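Local coordinates for putative transcriptional regulator protein (Vibrio parahaemolyticus, PDB 3ER6), which probably acts as an AraC-type DNA-binding transcription regulator, of which this chain is the DJ-1/PfpI-like domain without the DNA-binding part, at residues L9-L14 with T75-I80; G108-A113 with D160-L165. The protein carries 1 engineered substitution. All blocks are in the same frame, centred on the assembly; numbering follows the deposited sequence.

Contact 1: residues L9-L14 with T75-I80; sequences LRVVAL and TNILII
N76 reaches from the loop before strand 77-80 to the start of strand 9-14. Its CB lies 3.5 Å from R10 O, close to the backbone. CG is beside the backbone N (chi1 -61°), and this carries the amide to the N-H of R10. N76 OD1 accepts R10 N at 2.8 Å. The bond is fairly straight (162°), with the donor tilted a little from the carbonyl plane. On the other branch, ND2 lies 3.8 Å from L9 CD2. The side chains of L9 and N76 cross at about a right angle.

R10 O receives the N-H of I77, with a weak bond from N76 N beside it. T75 OG1 is 2.9 Å from R10 O, but I77 O is also within its reach. T75 OG1 also meets V12 CG2 at 3.5 Å. Beyond this start the two strands run parallel. V12 N binds I77 O, I79 N binds V12 O, and L14 N binds I79 O.

V11, A13, I77 and I79 share one face of the sheet. The two branches of V11 divide their contacts: CG2 meets I77 CD1 and CG1 meets I79 CD1, each at 3.8 Å. V12, L14, L78 and I80 face the other way, where L78 CD1 lies 3.6 Å from V12 O.

These are two interior strands of the sheet in the DJ-1/PfpI-type alpha/beta sandwich. Helices 22-37 and 173-184 pack on the V11 and I77 face. Helix 95-106 packs on the V12 and L78 face through W100. Strand 43-48 pairs with the far edge of 9-14.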
loop_
_atom_site.group_PDB
_atom_site.type_symbol
_atom_site.label_atom_id
_atom_site.label_comp_id
_atom_site.label_asym_id
_atom_site.label_seq_id
_atom_site.Cartn_x
_atom_site.Cartn_y
_atom_site.Cartn_z
ATOM N N LEU A 9 -16.764 -15.589 1.734
ATOM C CA LEU A 9 -15.328 -15.790 1.526
ATOM C C LEU A 9 -14.652 -15.018 2.625
ATOM O O LEU A 9 -15.068 -13.911 2.978
ATOM C CB LEU A 9 -14.870 -15.232 0.181
ATOM C CG LEU A 9 -15.369 -15.979 -1.049
ATOM C CD1 LEU A 9 -14.846 -15.261 -2.308
ATOM C CD2 LEU A 9 -14.934 -17.445 -1.003
ATOM N N ARG A 10 -13.634 -15.616 3.192
ATOM C CA ARG A 10 -12.894 -14.990 4.270
ATOM C C ARG A 10 -11.435 -14.788 3.899
ATOM O O ARG A 10 -10.778 -15.727 3.436
ATOM C CB ARG A 10 -12.939 -15.871 5.512
ATOM C CG ARG A 10 -12.084 -15.286 6.648
ATOM C CD ARG A 10 -12.170 -16.210 7.890
ATOM N NE ARG A 10 -13.502 -16.097 8.511
ATOM C CZ ARG A 10 -14.078 -17.048 9.267
ATOM N NH1 ARG A 10 -13.431 -18.193 9.502
ATOM N NH2 ARG A 10 -15.304 -16.847 9.803
ATOM N N VAL A 11 -10.935 -13.572 4.120
ATOM C CA VAL A 11 -9.497 -13.334 3.997
ATOM C C VAL A 11 -8.956 -12.960 5.369
ATOM O O VAL A 11 -9.535 -12.087 6.036
ATOM C CB VAL A 11 -9.185 -12.175 3.006
ATOM C CG1 VAL A 11 -7.629 -11.959 2.916
ATOM C CG2 VAL A 11 -9.823 -12.479 1.582
ATOM N N VAL A 12 -7.926 -13.657 5.826
ATOM C CA VAL A 12 -7.225 -13.216 7.056
ATOM C C VAL A 12 -5.844 -12.692 6.588
ATOM O O VAL A 12 -5.152 -13.338 5.756
ATOM C CB VAL A 12 -7.085 -14.372 8.096
ATOM C CG1 VAL A 12 -6.290 -13.890 9.328
ATOM C CG2 VAL A 12 -8.522 -14.908 8.509
ATOM N N ALA A 13 -5.489 -11.492 7.032
ATOM C CA ALA A 13 -4.215 -10.885 6.629
ATOM C C ALA A 13 -3.342 -10.658 7.859
ATOM O O ALA A 13 -3.616 -9.792 8.699
ATOM C CB ALA A 13 -4.490 -9.533 5.909
ATOM N N LEU A 14 -2.293 -11.456 7.987
ATOM C CA LEU A 14 -1.342 -11.317 9.053
ATOM C C LEU A 14 -0.298 -10.265 8.687
ATOM O O LEU A 14 0.428 -10.417 7.677
ATOM C CB LEU A 14 -0.642 -12.660 9.271
ATOM C CG LEU A 14 0.497 -12.681 10.282
ATOM C CD1 LEU A 14 -0.065 -12.442 11.747
ATOM C CD2 LEU A 14 1.205 -14.002 10.134
ATOM N N THR A 75 -9.936 -20.369 6.836
ATOM C CA THR A 75 -10.049 -19.163 5.979
ATOM C C THR A 75 -9.827 -19.612 4.530
ATOM O O THR A 75 -9.129 -20.585 4.291
ATOM C CB THR A 75 -8.979 -18.059 6.358
ATOM O OG1 THR A 75 -9.226 -16.841 5.624
ATOM C CG2 THR A 75 -7.493 -18.549 6.093
ATOM N N ASN A 76 -10.399 -18.895 3.571
ATOM C CA ASN A 76 -10.219 -19.219 2.168
ATOM C C ASN A 76 -8.829 -18.776 1.758
ATOM O O ASN A 76 -8.127 -19.501 1.039
ATOM C CB ASN A 76 -11.276 -18.519 1.312
ATOM C CG ASN A 76 -12.692 -18.943 1.680
ATOM O OD1 ASN A 76 -13.392 -18.265 2.440
ATOM N ND2 ASN A 76 -13.116 -20.080 1.135
ATOM N N ILE A 77 -8.480 -17.540 2.170
ATOM C CA ILE A 77 -7.156 -16.955 1.851
ATOM C C ILE A 77 -6.474 -16.479 3.140
ATOM O O ILE A 77 -7.134 -15.892 4.009
ATOM C CB ILE A 77 -7.279 -15.746 0.926
ATOM C CG1 ILE A 77 -7.979 -16.139 -0.400
ATOM C CG2 ILE A 77 -5.905 -15.150 0.651
ATOM C CD1 ILE A 77 -8.624 -14.856 -1.108
ATOM N N LEU A 78 -5.165 -16.763 3.257
ATOM C CA LEU A 78 -4.337 -16.156 4.298
ATOM C C LEU A 78 -3.281 -15.318 3.593
ATOM O O LEU A 78 -2.569 -15.848 2.744
ATOM C CB LEU A 78 -3.689 -17.212 5.225
ATOM C CG LEU A 78 -2.597 -16.695 6.206
ATOM C CD1 LEU A 78 -3.168 -15.848 7.380
ATOM C CD2 LEU A 78 -1.682 -17.813 6.795
ATOM N N ILE A 79 -3.163 -14.028 3.933
ATOM C CA ILE A 79 -2.039 -13.226 3.438
ATOM C C ILE A 79 -1.006 -13.070 4.552
ATOM O O ILE A 79 -1.339 -12.741 5.695
ATOM C CB ILE A 79 -2.505 -11.825 2.962
ATOM C CG1 ILE A 79 -3.652 -12.004 1.990
ATOM C CG2 ILE A 79 -1.310 -10.997 2.338
ATOM C CD1 ILE A 79 -4.252 -10.720 1.544
ATOM N N ILE A 80 0.242 -13.351 4.220
ATOM C CA ILE A 80 1.304 -13.144 5.157
ATOM C C ILE A 80 2.094 -11.971 4.641
ATOM O O ILE A 80 2.758 -12.039 3.567
ATOM C CB ILE A 80 2.211 -14.375 5.259
ATOM C CG1 ILE A 80 1.388 -15.625 5.690
ATOM C CG2 ILE A 80 3.427 -14.093 6.128
ATOM C CD1 ILE A 80 2.244 -16.914 5.507
#

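Contact 2: residues G108-A113 with D160-L165; sequences GSKIVA and DGNVYL
N162 and Y164 both meet K110 at the start of the paired strands. Before them, D160 and G161 open a type II' beta turn that ends at V163. D160 and V163 bond to each other through both backbone N-H groups, which makes this a tight beta hairpin. G161 has positive phi at the turn.

N162 is the first residue to cross to 108-113. Its O accepts the N-H of I111 in a nearly straight bond (171°). Its OD1 takes a bond from K110 NZ at 3.2 Å, and the ammonium lies almost in line with the amide C=O.

V163 pairs with I111, and its CG1 lies 3.9 Å from I111 O. Y164 follows on the other face of the sheet. Its N gives a short bond of 2.7 Å to I111 O, and its O accepts A113 N at 2.8 Å. The same I111 O lies at the edge of the Y164 ring. The K110 chain crosses the Y164 side chain obliquely near CE2, with K110 CB and CG each 3.9 Å from Y164 CE2. K110 is extended until its last torsion (chi4 -52°), where it bends. K110 NZ then reaches Y164 OH at 3.0 Å. E182 joins both groups from helix 173-184: it forms a salt bridge with K110 and a hydrogen bond with Y164 OH. L165 ends the segment, with CD2 against A113 CB at 4.0 Å.

Helix 173-184 packs on the K110, V112 and Y164 face. Helix 117-124 packs against I111, A113 and L165 on the other, and H105 of helix 95-106 touches I111 and V163. Strand 77-80 pairs with the other edge of 110-114, and 157-160 runs antiparallel beside 163-166.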
loop_
_atom_site.group_PDB
_atom_site.type_symbol
_atom_site.label_atom_id
_atom_site.label_comp_id
_atom_site.label_asym_id
_atom_site.label_seq_id
_atom_site.Cartn_x
_atom_site.Cartn_y
_atom_site.Cartn_z
ATOM N N GLY A 108 -5.912 -26.599 3.195
ATOM C CA GLY A 108 -6.337 -26.128 1.880
ATOM C C GLY A 108 -6.562 -24.627 1.699
ATOM O O GLY A 108 -7.012 -24.190 0.632
ATOM N N SER A 109 -6.247 -23.831 2.721
ATOM C CA SER A 109 -6.290 -22.356 2.577
ATOM C C SER A 109 -5.378 -21.932 1.436
ATOM O O SER A 109 -4.302 -22.512 1.267
ATOM C CB SER A 109 -5.787 -21.682 3.897
ATOM O OG SER A 109 -6.772 -21.864 4.917
ATOM N N LYS A 110 -5.757 -20.934 0.635
ATOM C CA LYS A 110 -4.738 -20.313 -0.216
ATOM C C LYS A 110 -3.792 -19.495 0.662
ATOM O O LYS A 110 -4.268 -18.804 1.577
ATOM C CB LYS A 110 -5.338 -19.426 -1.313
ATOM C CG LYS A 110 -6.173 -20.194 -2.329
ATOM C CD LYS A 110 -6.818 -19.190 -3.316
ATOM C CE LYS A 110 -7.713 -19.902 -4.300
ATOM N NZ LYS A 110 -6.944 -21.002 -4.913
ATOM N N ILE A 111 -2.468 -19.604 0.434
ATOM C CA ILE A 111 -1.466 -18.884 1.225
ATOM C C ILE A 111 -0.773 -17.882 0.302
ATOM O O ILE A 111 -0.078 -18.241 -0.680
ATOM C CB ILE A 111 -0.394 -19.813 1.863
ATOM C CG1 ILE A 111 -0.999 -21.063 2.538
ATOM C CG2 ILE A 111 0.569 -19.051 2.820
ATOM C CD1 ILE A 111 -1.981 -20.742 3.762
ATOM N N VAL A 112 -0.923 -16.601 0.611
ATOM C CA VAL A 112 -0.388 -15.556 -0.269
ATOM C C VAL A 112 0.680 -14.842 0.542
ATOM O O VAL A 112 0.376 -14.283 1.607
ATOM C CB VAL A 112 -1.488 -14.502 -0.658
ATOM C CG1 VAL A 112 -0.856 -13.439 -1.584
ATOM C CG2 VAL A 112 -2.745 -15.165 -1.330
ATOM N N ALA A 113 1.925 -14.875 0.084
ATOM C CA ALA A 113 3.033 -14.328 0.844
ATOM C C ALA A 113 3.614 -13.208 0.005
ATOM O O ALA A 113 3.905 -13.424 -1.184
ATOM C CB ALA A 113 4.129 -15.406 1.110
ATOM N N ASP A 160 2.596 -22.067 -6.660
ATOM C CA ASP A 160 2.999 -23.460 -6.474
ATOM C C ASP A 160 1.870 -24.076 -5.662
ATOM O O ASP A 160 1.770 -23.924 -4.415
ATOM C CB ASP A 160 4.322 -23.508 -5.711
ATOM C CG ASP A 160 4.841 -24.938 -5.466
ATOM O OD1 ASP A 160 4.188 -25.918 -5.855
ATOM O OD2 ASP A 160 5.931 -25.054 -4.883
ATOM N N GLY A 161 0.973 -24.742 -6.367
ATOM C CA GLY A 161 -0.143 -25.370 -5.677
ATOM C C GLY A 161 -1.024 -24.247 -5.157
ATOM O O GLY A 161 -1.477 -23.395 -5.933
ATOM N N ASN A 162 -1.281 -24.245 -3.856
ATOM C CA ASN A 162 -2.081 -23.163 -3.282
ATOM C C ASN A 162 -1.293 -22.081 -2.613
ATOM O O ASN A 162 -1.857 -21.329 -1.801
ATOM C CB ASN A 162 -3.089 -23.713 -2.282
ATOM C CG ASN A 162 -4.380 -23.973 -2.933
ATOM O OD1 ASN A 162 -4.950 -23.087 -3.610
ATOM N ND2 ASN A 162 -4.859 -25.192 -2.790
ATOM N N VAL A 163 -0.008 -22.013 -2.929
ATOM C CA VAL A 163 0.867 -21.008 -2.327
ATOM C C VAL A 163 1.190 -19.982 -3.420
ATOM O O VAL A 163 1.677 -20.331 -4.506
ATOM C CB VAL A 163 2.183 -21.643 -1.744
ATOM C CG1 VAL A 163 3.080 -20.557 -1.105
ATOM C CG2 VAL A 163 1.846 -22.754 -0.767
ATOM N N TYR A 164 0.937 -18.717 -3.136
ATOM C CA TYR A 164 1.151 -17.611 -4.079
ATOM C C TYR A 164 2.207 -16.687 -3.516
ATOM O O TYR A 164 2.050 -16.166 -2.405
ATOM C CB TYR A 164 -0.160 -16.783 -4.237
ATOM C CG TYR A 164 -1.320 -17.570 -4.756
ATOM C CD1 TYR A 164 -1.798 -17.351 -6.064
ATOM C CD2 TYR A 164 -1.963 -18.505 -3.950
ATOM C CE1 TYR A 164 -2.895 -18.046 -6.563
ATOM C CE2 TYR A 164 -3.059 -19.260 -4.444
ATOM C CZ TYR A 164 -3.493 -19.025 -5.754
ATOM O OH TYR A 164 -4.543 -19.744 -6.239
ATOM N N LEU A 165 3.272 -16.469 -4.264
ATOM C CA LEU A 165 4.342 -15.633 -3.853
ATOM C C LEU A 165 4.424 -14.365 -4.726
ATOM O O LEU A 165 4.410 -14.433 -5.978
ATOM C CB LEU A 165 5.719 -16.351 -3.985
ATOM C CG LEU A 165 5.922 -17.743 -3.341
ATOM C CD1 LEU A 165 7.390 -18.189 -3.580
ATOM C CD2 LEU A 165 5.593 -17.731 -1.828
#

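Overall arrangement
From the N terminus, strand 9-14 leads into helix 22-37 and strand 43-48. Contact 1 closes this first loop when the chain returns at 75-80. Helix 95-106 then leads to 108-113. The chain leaves that strand through helices 117-124 and 136-145 and returns at 160-165, where contact 2 closes a second loop. The two loops follow in series, neither nested nor crossed. The contact centres are about 10 Å apart in one sheet. Strands 77-80 and 110-114 join them: I80 N lies 2.8 Å from V112 O, probably hydrogen-bonded. Together the contacts link four parallel strands that are neighbours across the sheet, with helix 173-184 packing against both.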